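Local coordinates for protein leucine--trna ligase (Agrobacterium radiobacter, PDB 5AH5) that probably charges tRNA(Leu) with leucine at the expense of ATP, as a zinc-containing class I leucyl-tRNA synthetase, at residues 188-194 / 412-418; 425-431 / 481-487; 139-143 / 437-441; 80-84 / 174-178. One frame throughout, in Å; residues are numbered along the deposited sequence.

Contact 1: 188-194 / 412-418; sequences QWFVDIR and LQNWSIS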
loop_
_atom_site.group_PDB
_atom_site.type_symbol
_atom_site.label_atom_id
_atom_site.label_comp_id
_atom_site.label_asym_id
_atom_site.label_seq_id
_atom_site.Cartn_x
_atom_site.Cartn_y
_atom_site.Cartn_z
ATOM N N GLN B 188 3.122 29.103 -2.684
ATOM C CA GLN B 188 3.492 27.717 -2.893
ATOM C C GLN B 188 2.502 27.086 -3.843
ATOM O O GLN B 188 1.397 27.653 -4.100
ATOM C CB GLN B 188 3.488 26.967 -1.574
ATOM C CG GLN B 188 4.521 27.405 -0.568
ATOM C CD GLN B 188 5.948 27.063 -0.932
ATOM O OE1 GLN B 188 6.262 26.011 -1.496
ATOM N NE2 GLN B 188 6.836 27.961 -0.585
ATOM N N TRP B 189 2.912 25.931 -4.386
ATOM C CA TRP B 189 2.054 25.150 -5.254
ATOM C C TRP B 189 1.310 24.094 -4.435
ATOM O O TRP B 189 1.873 23.507 -3.471
ATOM C CB TRP B 189 2.837 24.502 -6.405
ATOM C CG TRP B 189 3.368 25.534 -7.355
ATOM C CD1 TRP B 189 4.594 26.089 -7.326
ATOM C CD2 TRP B 189 2.687 26.114 -8.473
ATOM N NE1 TRP B 189 4.732 26.978 -8.342
ATOM C CE2 TRP B 189 3.574 27.023 -9.063
ATOM C CE3 TRP B 189 1.406 25.962 -9.020
ATOM C CZ2 TRP B 189 3.233 27.777 -10.196
ATOM C CZ3 TRP B 189 1.052 26.665 -10.105
ATOM C CH2 TRP B 189 1.971 27.607 -10.705
ATOM N N PHE B 190 0.065 23.862 -4.858
ATOM C CA PHE B 190 -0.889 22.985 -4.203
ATOM C C PHE B 190 -1.673 22.194 -5.241
ATOM O O PHE B 190 -1.806 22.637 -6.412
ATOM C CB PHE B 190 -1.923 23.822 -3.460
ATOM C CG PHE B 190 -1.360 24.598 -2.344
ATOM C CD1 PHE B 190 -1.241 24.045 -1.091
ATOM C CD2 PHE B 190 -0.934 25.913 -2.545
ATOM C CE1 PHE B 190 -0.709 24.794 -0.038
ATOM C CE2 PHE B 190 -0.418 26.642 -1.523
ATOM C CZ PHE B 190 -0.303 26.088 -0.260
ATOM N N VAL B 191 -2.211 21.048 -4.815
ATOM C CA VAL B 191 -3.258 20.358 -5.568
ATOM C C VAL B 191 -4.537 20.334 -4.741
ATOM O O VAL B 191 -4.511 20.073 -3.533
ATOM C CB VAL B 191 -2.913 18.926 -5.952
ATOM C CG1 VAL B 191 -3.681 18.549 -7.212
ATOM C CG2 VAL B 191 -1.424 18.730 -6.140
ATOM N N ASP B 192 -5.661 20.615 -5.401
ATOM C CA ASP B 192 -6.952 20.718 -4.728
ATOM C C ASP B 192 -7.556 19.329 -4.426
ATOM O O ASP B 192 -8.517 18.923 -5.022
ATOM C CB ASP B 192 -7.906 21.529 -5.602
ATOM C CG ASP B 192 -9.193 21.909 -4.890
ATOM O OD1 ASP B 192 -9.368 21.620 -3.682
ATOM O OD2 ASP B 192 -10.040 22.500 -5.556
ATOM N N ILE B 193 -6.942 18.608 -3.516
ATOM C CA ILE B 193 -7.468 17.324 -3.027
ATOM C C ILE B 193 -8.785 17.455 -2.212
ATOM O O ILE B 193 -9.633 16.536 -2.214
ATOM C CB ILE B 193 -6.367 16.594 -2.250
ATOM C CG1 ILE B 193 -6.677 15.094 -2.057
ATOM C CG2 ILE B 193 -6.073 17.288 -0.927
ATOM C CD1 ILE B 193 -5.500 14.361 -1.437
ATOM N N ARG B 194 -8.974 18.591 -1.547
ATOM C CA ARG B 194 -10.224 18.862 -0.817
ATOM C C ARG B 194 -11.458 18.710 -1.687
ATOM O O ARG B 194 -12.457 18.185 -1.222
ATOM C CB ARG B 194 -10.215 20.209 -0.079
ATOM C CG ARG B 194 -9.391 20.185 1.195
ATOM C CD ARG B 194 -9.184 21.566 1.827
ATOM N NE ARG B 194 -10.438 22.088 2.328
ATOM C CZ ARG B 194 -10.984 21.831 3.519
ATOM N NH1 ARG B 194 -10.401 21.061 4.431
ATOM N NH2 ARG B 194 -12.146 22.383 3.815
ATOM N N LEU B 412 -8.719 17.226 6.178
ATOM C CA LEU B 412 -7.833 17.162 5.018
ATOM C C LEU B 412 -7.402 18.573 4.561
ATOM O O LEU B 412 -8.242 19.452 4.281
ATOM C CB LEU B 412 -8.606 16.478 3.882
ATOM C CG LEU B 412 -7.889 16.189 2.586
ATOM C CD1 LEU B 412 -6.762 15.228 2.839
ATOM C CD2 LEU B 412 -8.820 15.656 1.522
ATOM N N GLN B 413 -6.105 18.791 4.480
ATOM C CA GLN B 413 -5.597 20.067 3.918
ATOM C C GLN B 413 -5.229 19.881 2.432
ATOM O O GLN B 413 -4.801 18.792 1.993
ATOM C CB GLN B 413 -4.383 20.489 4.679
ATOM C CG GLN B 413 -4.654 20.626 6.159
ATOM C CD GLN B 413 -3.422 21.041 6.906
ATOM O OE1 GLN B 413 -2.508 21.621 6.318
ATOM N NE2 GLN B 413 -3.364 20.730 8.201
ATOM N N ASN B 414 -5.364 20.930 1.644
ATOM C CA ASN B 414 -4.849 20.854 0.288
ATOM C C ASN B 414 -3.357 20.565 0.298
ATOM O O ASN B 414 -2.641 20.883 1.252
ATOM C CB ASN B 414 -5.274 22.027 -0.566
ATOM C CG ASN B 414 -6.665 21.823 -1.174
ATOM O OD1 ASN B 414 -7.220 20.725 -1.175
ATOM N ND2 ASN B 414 -7.205 22.863 -1.749
ATOM N N TRP B 415 -2.939 19.846 -0.736
ATOM C CA TRP B 415 -1.642 19.193 -0.803
ATOM C C TRP B 415 -0.548 20.147 -1.355
ATOM O O TRP B 415 -0.534 20.405 -2.566
ATOM C CB TRP B 415 -1.842 18.046 -1.767
ATOM C CG TRP B 415 -0.671 17.149 -2.010
ATOM C CD1 TRP B 415 0.455 17.068 -1.295
ATOM C CD2 TRP B 415 -0.575 16.193 -3.045
ATOM N NE1 TRP B 415 1.294 16.118 -1.845
ATOM C CE2 TRP B 415 0.665 15.567 -2.923
ATOM C CE3 TRP B 415 -1.429 15.802 -4.074
ATOM C CZ2 TRP B 415 1.072 14.559 -3.762
ATOM C CZ3 TRP B 415 -1.019 14.800 -4.936
ATOM C CH2 TRP B 415 0.236 14.186 -4.762
ATOM N N SER B 416 0.357 20.613 -0.487
ATOM C CA SER B 416 1.609 21.296 -0.874
ATOM C C SER B 416 2.553 20.355 -1.559
ATOM O O SER B 416 3.024 19.403 -0.921
ATOM C CB SER B 416 2.455 21.751 0.324
ATOM O OG SER B 416 1.736 22.590 1.132
ATOM N N ILE B 417 2.922 20.696 -2.783
ATOM C CA ILE B 417 3.845 19.923 -3.612
ATOM C C ILE B 417 5.160 20.594 -3.941
ATOM O O ILE B 417 6.103 19.914 -4.348
ATOM C CB ILE B 417 3.177 19.389 -4.901
ATOM C CG1 ILE B 417 2.546 20.508 -5.745
ATOM C CG2 ILE B 417 2.114 18.381 -4.493
ATOM C CD1 ILE B 417 2.221 20.110 -7.177
ATOM N N SER B 418 5.252 21.893 -3.730
ATOM C CA SER B 418 6.484 22.608 -3.992
ATOM C C SER B 418 7.481 22.495 -2.843
ATOM O O SER B 418 7.144 22.668 -1.676
ATOM C CB SER B 418 6.226 24.056 -4.421
ATOM O OG SER B 418 5.248 24.727 -3.649
#
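R194 lies across L412 and N414: its CB is 3.2 Å from N414 OD1, CG and CD each pass within van der Waals range of both that oxygen and L412 O, and the chain then bends at chi3 (68°), which turns the guanidinium back onto the carbonyl. There NH1 gives a hydrogen bond of 2.7 Å to L412 O, lying in the guanidinium plane and nearly along the C=O axis; NH1 also bonds Y410 O. The backbone N of R194 uses N414 OD1 as acceptor at 2.8 Å, while N414 ND2 reaches D192 OD1 from above the carboxylate plane, the two flat groups standing 75° apart. Y148 OH is a second partner of that amide nitrogen. N414 thus bonds the D192 side chain and the backbone just beyond the inverse gamma turn centred on D192. V191 O closes that turn by accepting from I193 N and also takes the cross-strand N-H of W415.

Before this turn the segments pair as antiparallel strands 182-191 and 415-419 of a branched sheet. V191 and W415 form a hydrogen-bonded pair, with V191 N to W415 O at 2.9 Å; F190 and S416 are the adjacent non-hydrogen-bonded pair. V191 CG2 lies obliquely to the indole at 3.6 Å from W415 CE3, and Y536 stacks on that indole.

At the far end S418 OG sits between the backbone N and carbonyl carbon of its own residue (chi1 44°), where it accepts from W189 N at 2.7 Å and donates to Q188 OE1, also at 2.7 Å.

Contact 2: 425-431 / 481-487; sequences CPIPIIH and ARDPDTM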
loop_
_atom_site.group_PDB
_atom_site.type_symbol
_atom_site.label_atom_id
_atom_site.label_comp_id
_atom_site.label_asym_id
_atom_site.label_seq_id
_atom_site.Cartn_x
_atom_site.Cartn_y
_atom_site.Cartn_z
ATOM N N CYS B 425 11.620 16.941 -9.351
ATOM C CA CYS B 425 11.177 17.303 -10.710
ATOM C C CYS B 425 10.957 18.809 -10.809
ATOM O O CYS B 425 10.131 19.331 -10.060
ATOM C CB CYS B 425 9.871 16.589 -11.006
ATOM S SG CYS B 425 9.312 16.826 -12.689
ATOM N N PRO B 426 11.642 19.526 -11.762
ATOM C CA PRO B 426 11.343 20.934 -11.845
ATOM C C PRO B 426 9.911 21.250 -12.155
ATOM O O PRO B 426 9.255 20.483 -12.853
ATOM C CB PRO B 426 12.326 21.463 -12.935
ATOM C CG PRO B 426 13.432 20.473 -12.940
ATOM C CD PRO B 426 12.761 19.157 -12.641
ATOM N N ILE B 427 9.406 22.328 -11.561
ATOM C CA ILE B 427 8.074 22.849 -11.804
ATOM C C ILE B 427 8.131 23.660 -13.126
ATOM O O ILE B 427 8.886 24.608 -13.195
ATOM C CB ILE B 427 7.648 23.694 -10.628
ATOM C CG1 ILE B 427 7.467 22.746 -9.421
ATOM C CG2 ILE B 427 6.370 24.509 -10.942
ATOM C CD1 ILE B 427 6.745 23.357 -8.227
ATOM N N PRO B 428 7.372 23.241 -14.176
ATOM C CA PRO B 428 7.524 23.724 -15.562
ATOM C C PRO B 428 6.724 25.021 -15.783
ATOM O O PRO B 428 5.778 25.107 -16.594
ATOM C CB PRO B 428 7.012 22.537 -16.381
ATOM C CG PRO B 428 5.858 22.069 -15.541
ATOM C CD PRO B 428 6.405 22.115 -14.119
ATOM N N ILE B 429 7.091 26.010 -14.978
ATOM C CA ILE B 429 6.430 27.311 -14.903
ATOM C C ILE B 429 7.509 28.401 -15.029
ATOM O O ILE B 429 8.678 28.222 -14.596
ATOM C CB ILE B 429 5.695 27.452 -13.592
ATOM C CG1 ILE B 429 4.551 26.432 -13.527
ATOM C CG2 ILE B 429 5.140 28.877 -13.398
ATOM C CD1 ILE B 429 3.318 26.804 -14.321
ATOM N N ILE B 430 7.158 29.452 -15.762
ATOM C CA ILE B 430 7.975 30.631 -15.854
ATOM C C ILE B 430 7.248 31.778 -15.191
ATOM O O ILE B 430 6.108 31.976 -15.428
ATOM C CB ILE B 430 8.319 30.941 -17.308
ATOM C CG1 ILE B 430 9.310 29.850 -17.804
ATOM C CG2 ILE B 430 8.988 32.333 -17.410
ATOM C CD1 ILE B 430 9.602 29.814 -19.299
ATOM N N HIS B 431 7.935 32.541 -14.341
ATOM C CA HIS B 431 7.327 33.697 -13.701
ATOM C C HIS B 431 7.807 35.007 -14.380
ATOM O O HIS B 431 9.035 35.307 -14.434
ATOM C CB HIS B 431 7.701 33.737 -12.225
ATOM C CG HIS B 431 7.230 32.542 -11.448
ATOM N ND1 HIS B 431 6.118 32.577 -10.650
ATOM C CD2 HIS B 431 7.743 31.295 -11.325
ATOM C CE1 HIS B 431 5.976 31.415 -10.046
ATOM N NE2 HIS B 431 6.955 30.625 -10.430
ATOM N N ALA B 481 11.742 34.444 -15.069
ATOM C CA ALA B 481 12.445 33.530 -14.172
ATOM C C ALA B 481 11.720 32.158 -14.079
ATOM O O ALA B 481 10.509 32.104 -14.076
ATOM C CB ALA B 481 12.576 34.185 -12.791
ATOM N N ARG B 482 12.476 31.078 -14.053
ATOM C CA ARG B 482 11.877 29.749 -13.836
ATOM C C ARG B 482 11.349 29.687 -12.424
ATOM O O ARG B 482 11.762 30.467 -11.574
ATOM C CB ARG B 482 12.888 28.649 -14.029
ATOM C CG ARG B 482 13.348 28.575 -15.421
ATOM C CD ARG B 482 14.048 27.264 -15.651
ATOM N NE ARG B 482 14.559 27.249 -16.976
ATOM C CZ ARG B 482 13.806 27.180 -18.080
ATOM N NH1 ARG B 482 12.476 27.089 -18.030
ATOM N NH2 ARG B 482 14.418 27.176 -19.261
ATOM N N ASP B 483 10.409 28.789 -12.177
ATOM C CA ASP B 483 10.024 28.495 -10.811
ATOM C C ASP B 483 11.244 27.928 -10.090
ATOM O O ASP B 483 11.891 27.055 -10.630
ATOM C CB ASP B 483 8.856 27.501 -10.768
ATOM C CG ASP B 483 8.236 27.437 -9.391
ATOM O OD1 ASP B 483 8.843 26.869 -8.464
ATOM O OD2 ASP B 483 7.185 28.068 -9.218
ATOM N N PRO B 484 11.593 28.465 -8.896
ATOM C CA PRO B 484 12.777 27.972 -8.194
ATOM C C PRO B 484 12.615 26.618 -7.425
ATOM O O PRO B 484 13.612 26.131 -6.847
ATOM C CB PRO B 484 13.060 29.100 -7.208
ATOM C CG PRO B 484 11.684 29.638 -6.852
ATOM C CD PRO B 484 10.886 29.505 -8.111
ATOM N N ASP B 485 11.406 26.052 -7.415
ATOM C CA ASP B 485 11.061 24.875 -6.558
ATOM C C ASP B 485 10.826 23.625 -7.388
ATOM O O ASP B 485 10.598 23.715 -8.631
ATOM C CB ASP B 485 9.831 25.169 -5.705
ATOM C CG ASP B 485 10.095 26.250 -4.649
ATOM O OD1 ASP B 485 11.289 26.521 -4.376
ATOM O OD2 ASP B 485 9.133 26.813 -4.090
ATOM N N THR B 486 10.924 22.474 -6.700
ATOM C CA THR B 486 10.755 21.177 -7.306
ATOM C C THR B 486 9.517 20.462 -6.753
ATOM O O THR B 486 8.926 20.863 -5.722
ATOM C CB THR B 486 12.010 20.343 -7.236
ATOM O OG1 THR B 486 12.424 20.113 -5.879
ATOM C CG2 THR B 486 13.114 20.995 -8.034
ATOM N N MET B 487 9.114 19.414 -7.435
ATOM C CA MET B 487 7.950 18.674 -6.996
ATOM C C MET B 487 8.322 17.676 -5.893
ATOM O O MET B 487 9.318 16.957 -5.948
ATOM C CB MET B 487 7.305 17.959 -8.185
ATOM C CG MET B 487 6.830 18.898 -9.275
ATOM S SD MET B 487 5.925 18.032 -10.551
ATOM C CE MET B 487 6.184 19.048 -12.028
HETATM O O HOH W 1 10.139 15.045 -7.813
HETATM O O HOH W 2 11.387 25.644 -13.480
HETATM O O HOH W 3 11.334 24.394 -10.924
HETATM O O HOH W 4 10.888 26.634 -15.830
#
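D483 OD2 takes two N-H groups: H431 NE2 at 2.8 Å across the contact, and the indole NE1 of W189 from strand 182-191. The histidine bond is straight (168° at the hydrogen) and lies in the imidazole plane, yet it meets the carboxylate from above, 40° out of its plane. D483 CG stands anti to the backbone N (chi1 -167°), which carries the carboxylate over to the 425-431 side. Its other oxygen, OD1, accepts from D485 N in an Asx turn, so both carboxylate oxygens are engaged.

The backbones are antiparallel. H431 and A481 form a hydrogen-bonded pair, H431 N to A481 O being 2.6 Å, and I430 and R482 the adjoining non-hydrogen-bonded pair, beside which a water joins I429 O to R482 NH1. Further along, the strands separate around the inverse gamma turn at P428, and a water in the gap accepts from I427 N at 2.9 Å and lies by D483 O and D485 O. Beyond the turn M487 N donates to C425 O at 2.8 Å. Here the extended M487 chain brings CE to 3.7 Å from P428 CD and 3.9 Å from C425 SG, while I427 CG1 crosses over to M487 CG.

H431 directly precedes the zinc ligand C432, so the His-carboxylate pair lies next to the zinc site. With two N-H donors on one oxygen, the buried D483 carboxylate is probably stabilised as the anion.

Contact 3: 139-143 / 437-441; sequences LDLYR and TIPVA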
loop_
_atom_site.group_PDB
_atom_site.type_symbol
_atom_site.label_atom_id
_atom_site.label_comp_id
_atom_site.label_asym_id
_atom_site.label_seq_id
_atom_site.Cartn_x
_atom_site.Cartn_y
_atom_site.Cartn_z
ATOM N N LEU B 139 1.177 20.442 -16.058
ATOM C CA LEU B 139 0.597 21.573 -16.839
ATOM C C LEU B 139 -0.850 21.349 -17.201
ATOM O O LEU B 139 -1.666 22.300 -17.184
ATOM C CB LEU B 139 1.443 21.891 -18.077
ATOM C CG LEU B 139 2.790 22.493 -17.680
ATOM C CD1 LEU B 139 3.673 22.677 -18.897
ATOM C CD2 LEU B 139 2.618 23.827 -16.953
ATOM N N ASP B 140 -1.206 20.094 -17.469
ATOM C CA ASP B 140 -2.661 19.755 -17.640
ATOM C C ASP B 140 -3.476 20.040 -16.385
ATOM O O ASP B 140 -4.494 20.777 -16.419
ATOM C CB ASP B 140 -2.822 18.352 -18.197
ATOM C CG ASP B 140 -4.207 18.091 -18.778
ATOM O OD1 ASP B 140 -4.912 19.036 -19.184
ATOM O OD2 ASP B 140 -4.607 16.903 -18.784
ATOM N N LEU B 141 -2.995 19.592 -15.234
ATOM C CA LEU B 141 -3.715 19.862 -13.985
ATOM C C LEU B 141 -3.749 21.350 -13.653
ATOM O O LEU B 141 -4.745 21.848 -13.087
ATOM C CB LEU B 141 -3.118 19.065 -12.820
ATOM C CG LEU B 141 -3.660 17.612 -12.668
ATOM C CD1 LEU B 141 -3.329 16.659 -13.815
ATOM C CD2 LEU B 141 -3.108 17.065 -11.360
ATOM N N TYR B 142 -2.652 22.062 -13.974
ATOM C CA TYR B 142 -2.625 23.524 -13.844
ATOM C C TYR B 142 -3.652 24.212 -14.750
ATOM O O TYR B 142 -4.448 24.994 -14.253
ATOM C CB TYR B 142 -1.218 24.069 -14.123
ATOM C CG TYR B 142 -1.105 25.582 -14.045
ATOM C CD1 TYR B 142 -1.401 26.293 -12.869
ATOM C CD2 TYR B 142 -0.696 26.303 -15.153
ATOM C CE1 TYR B 142 -1.309 27.689 -12.817
ATOM C CE2 TYR B 142 -0.592 27.681 -15.120
ATOM C CZ TYR B 142 -0.898 28.359 -13.964
ATOM O OH TYR B 142 -0.741 29.701 -14.014
ATOM N N ARG B 143 -3.664 23.917 -16.052
ATOM C CA ARG B 143 -4.750 24.451 -16.942
ATOM C C ARG B 143 -6.190 24.168 -16.493
ATOM O O ARG B 143 -7.048 25.001 -16.670
ATOM C CB ARG B 143 -4.615 23.953 -18.381
ATOM C CG ARG B 143 -3.364 24.481 -19.061
ATOM C CD ARG B 143 -3.377 24.389 -20.583
ATOM N NE ARG B 143 -2.221 25.128 -21.130
ATOM C CZ ARG B 143 -2.132 26.470 -21.248
ATOM N NH1 ARG B 143 -3.137 27.280 -20.875
ATOM N NH2 ARG B 143 -1.023 27.019 -21.750
ATOM N N THR B 437 2.215 33.994 -13.934
ATOM C CA THR B 437 2.743 32.624 -13.938
ATOM C C THR B 437 2.386 31.996 -15.287
ATOM O O THR B 437 1.232 31.916 -15.649
ATOM C CB THR B 437 2.229 31.775 -12.739
ATOM O OG1 THR B 437 0.853 31.448 -12.940
ATOM C CG2 THR B 437 2.371 32.534 -11.416
ATOM N N ILE B 438 3.377 31.544 -16.031
ATOM C CA ILE B 438 3.142 31.056 -17.382
ATOM C C ILE B 438 3.703 29.669 -17.563
ATOM O O ILE B 438 4.866 29.423 -17.207
ATOM C CB ILE B 438 3.788 32.000 -18.445
ATOM C CG1 ILE B 438 3.283 33.436 -18.242
ATOM C CG2 ILE B 438 3.490 31.523 -19.871
ATOM C CD1 ILE B 438 1.813 33.646 -18.545
ATOM N N PRO B 439 2.914 28.787 -18.189
ATOM C CA PRO B 439 3.413 27.488 -18.506
ATOM C C PRO B 439 4.580 27.527 -19.451
ATOM O O PRO B 439 4.576 28.302 -20.389
ATOM C CB PRO B 439 2.210 26.789 -19.197
ATOM C CG PRO B 439 1.042 27.474 -18.692
ATOM C CD PRO B 439 1.464 28.896 -18.437
ATOM N N VAL B 440 5.572 26.685 -19.204
ATOM C CA VAL B 440 6.589 26.447 -20.197
ATOM C C VAL B 440 5.858 25.835 -21.393
ATOM O O VAL B 440 4.966 24.991 -21.227
ATOM C CB VAL B 440 7.663 25.469 -19.676
ATOM C CG1 VAL B 440 8.566 24.946 -20.769
ATOM C CG2 VAL B 440 8.500 26.152 -18.597
ATOM N N ALA B 441 6.283 26.212 -22.582
ATOM C CA ALA B 441 5.702 25.694 -23.813
ATOM C C ALA B 441 6.106 24.250 -23.988
ATOM O O ALA B 441 7.245 23.884 -23.705
ATOM C CB ALA B 441 6.206 26.516 -25.027
HETATM O O HOH W 5 -0.895 30.736 -16.829
#
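The C-terminal turn of helix 128-143 packs here against the short strand 438-439, which follows the first pair of zinc cysteines, C432 and C435. P439 is the apolar centre: three helix residues converge on its ring. L139 CD2 touches P439 CB at 3.7 Å, while its other methyl, CD1, lies 3.5 Å from V440 O. Y142 presents a ring edge, with CE2 at 3.9 Å from P439 CG and that carbon close to the plane of the phenol; the two side chains cross at about a right angle. R143, extended from CG to NE, brings its guanidinium so that P439 CG lies over one face, 3.7 Å from NH2.

The polar part of the contact is at the end of Y142. With CG anti to the backbone N (chi1 179°), the ring reaches out from the helix and its OH forms a short hydrogen bond, 2.6 Å, with T437 OG1; either hydroxyl could donate. A water adds a second link, donating to T437 O at 2.7 Å and lying 3.0 Å from Y142 OH. The hydroxyl pair thus bonds at T437, next to the strand, while the leucine, the tyrosine edge and the guanidinium face pack on P439.

Around this surface contact, L139 also rests on P428 and I429 of strand 425-432, the antiparallel neighbour of 438-439. Y142 meets the indole of W189, from strand 182-191, with the ring planes about 80° apart.

Contact 4: 80-84 / 174-178; sequences FGLPA and GWRSG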
loop_
_atom_site.group_PDB
_atom_site.type_symbol
_atom_site.label_atom_id
_atom_site.label_comp_id
_atom_site.label_asym_id
_atom_site.label_seq_id
_atom_site.Cartn_x
_atom_site.Cartn_y
_atom_site.Cartn_z
ATOM N N PHE B 80 13.633 10.463 -6.765
ATOM C CA PHE B 80 13.688 11.877 -6.490
ATOM C C PHE B 80 13.241 12.182 -5.039
ATOM O O PHE B 80 12.670 11.327 -4.324
ATOM C CB PHE B 80 12.756 12.674 -7.434
ATOM C CG PHE B 80 13.441 13.292 -8.696
ATOM C CD1 PHE B 80 14.750 13.763 -8.699
ATOM C CD2 PHE B 80 12.684 13.493 -9.843
ATOM C CE1 PHE B 80 15.318 14.339 -9.837
ATOM C CE2 PHE B 80 13.228 14.117 -10.957
ATOM C CZ PHE B 80 14.536 14.530 -10.971
ATOM N N GLY B 81 13.541 13.408 -4.633
ATOM C CA GLY B 81 13.144 13.955 -3.378
ATOM C C GLY B 81 13.992 13.537 -2.212
ATOM O O GLY B 81 15.078 13.015 -2.348
ATOM N N LEU B 82 13.423 13.715 -1.038
ATOM C CA LEU B 82 14.180 13.705 0.174
ATOM C C LEU B 82 14.964 12.484 0.437
ATOM O O LEU B 82 16.115 12.612 0.828
ATOM C CB LEU B 82 13.296 14.063 1.341
ATOM C CG LEU B 82 12.662 15.418 1.266
ATOM C CD1 LEU B 82 11.892 15.645 2.561
ATOM C CD2 LEU B 82 13.727 16.506 1.101
ATOM N N PRO B 83 14.396 11.260 0.160
ATOM C CA PRO B 83 15.145 10.108 0.580
ATOM C C PRO B 83 16.427 9.841 -0.132
ATOM O O PRO B 83 17.479 9.569 0.515
ATOM C CB PRO B 83 14.131 8.932 0.461
ATOM C CG PRO B 83 12.815 9.579 0.614
ATOM C CD PRO B 83 12.975 10.933 -0.063
ATOM N N ALA B 84 16.379 9.841 -1.461
ATOM C CA ALA B 84 17.622 9.772 -2.220
ATOM C C ALA B 84 18.536 10.961 -1.855
ATOM O O ALA B 84 19.736 10.786 -1.720
ATOM C CB ALA B 84 17.350 9.834 -3.729
ATOM N N GLY B 174 8.831 16.451 11.171
ATOM C CA GLY B 174 9.047 16.236 9.753
ATOM C C GLY B 174 9.284 14.761 9.447
ATOM O O GLY B 174 10.018 14.082 10.171
ATOM N N TRP B 175 8.643 14.315 8.367
ATOM C CA TRP B 175 8.698 12.943 7.867
ATOM C C TRP B 175 10.070 12.262 7.942
ATOM O O TRP B 175 10.216 11.087 8.333
ATOM C CB TRP B 175 8.208 13.029 6.390
ATOM C CG TRP B 175 8.239 11.813 5.632
ATOM C CD1 TRP B 175 7.802 10.566 6.041
ATOM C CD2 TRP B 175 8.689 11.664 4.289
ATOM N NE1 TRP B 175 7.983 9.653 5.028
ATOM C CE2 TRP B 175 8.516 10.299 3.938
ATOM C CE3 TRP B 175 9.199 12.547 3.339
ATOM C CZ2 TRP B 175 8.866 9.806 2.691
ATOM C CZ3 TRP B 175 9.547 12.067 2.106
ATOM C CH2 TRP B 175 9.379 10.711 1.781
ATOM N N ARG B 176 11.097 12.982 7.538
ATOM C CA ARG B 176 12.425 12.404 7.493
ATOM C C ARG B 176 13.338 12.964 8.603
ATOM O O ARG B 176 14.227 12.269 9.046
ATOM C CB ARG B 176 13.101 12.678 6.135
ATOM C CG ARG B 176 12.324 12.229 4.913
ATOM C CD ARG B 176 12.156 10.723 4.842
ATOM N NE ARG B 176 13.424 10.011 4.646
ATOM C CZ ARG B 176 13.491 8.741 4.254
ATOM N NH1 ARG B 176 12.360 8.035 4.052
ATOM N NH2 ARG B 176 14.677 8.141 4.079
ATOM N N SER B 177 13.194 14.239 8.948
ATOM C CA SER B 177 14.132 14.869 9.881
ATOM C C SER B 177 13.865 14.462 11.352
ATOM O O SER B 177 14.796 14.347 12.145
ATOM C CB SER B 177 13.988 16.365 9.774
ATOM O OG SER B 177 12.685 16.776 10.098
ATOM N N GLY B 178 12.587 14.273 11.669
ATOM C CA GLY B 178 12.162 14.071 13.036
ATOM C C GLY B 178 12.228 15.388 13.819
ATOM O O GLY B 178 12.094 15.353 15.025
HETATM O O HOH W 6 17.432 9.353 3.172
#
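The guanidinium of R176 carries P83 on one face: CG of the proline stands 3.7 Å above the plane, over its centre, and P83 CB comes to 3.7 Å from R176 NH2. The indole of W175 has R176 CD over the centre of one face, 3.6 Å above the plane. R176 thus meets the indole through CD and the proline through its guanidinium, while P83 also touches the indole itself, its CG approaching W175 CH2 obliquely at 3.8 Å. L82 CD1 lies 4.2 Å from W175 CE3. L82 CB meets the aliphatic R176 CG, the two side chains sliding past each other in opposite directions.

Bends at chi2 (-65°) and chi3 (-66°) fold the arginine back over the indole and bring its head group flat onto the proline. These contacts join the first turn of helix 82-91, with G81 at its N-cap position, to the loop between strands 173-174 and 182-191. The R176 side chain is about 6 Å from the bound leucyl-sulfamoyl adenosine.

A water accepts from R176 NH2 at 3.1 Å and donates to P83 O at 2.7 Å. Between 80-84 and 174-178 the contact therefore rests on packing and a water bridge, with no direct polar bond.

Contacts 1, 2 and 3 all reach one branched antiparallel sheet. Contact 1 joins strands 182-191 and 415-419, contact 2 pairs 425-432 with 479-482 and 486-487, and contact 3 sets helix 128-143 against 438-439. The centres of contacts 2 and 3 are about 11 Å apart, and each is about 16 Å from that of contact 1. The centre of contact 4 is about 18, 20 and 27 Å from those of contacts 1, 2 and 3; F80 nevertheless packs on C425. Along the chain contact 4 closes before contacts 1 and 2 open, whereas contacts 2 and 3 interleave. Distant sequence segments thus connect the zinc-binding region with the surroundings of the aminoacyl-adenylate analogue.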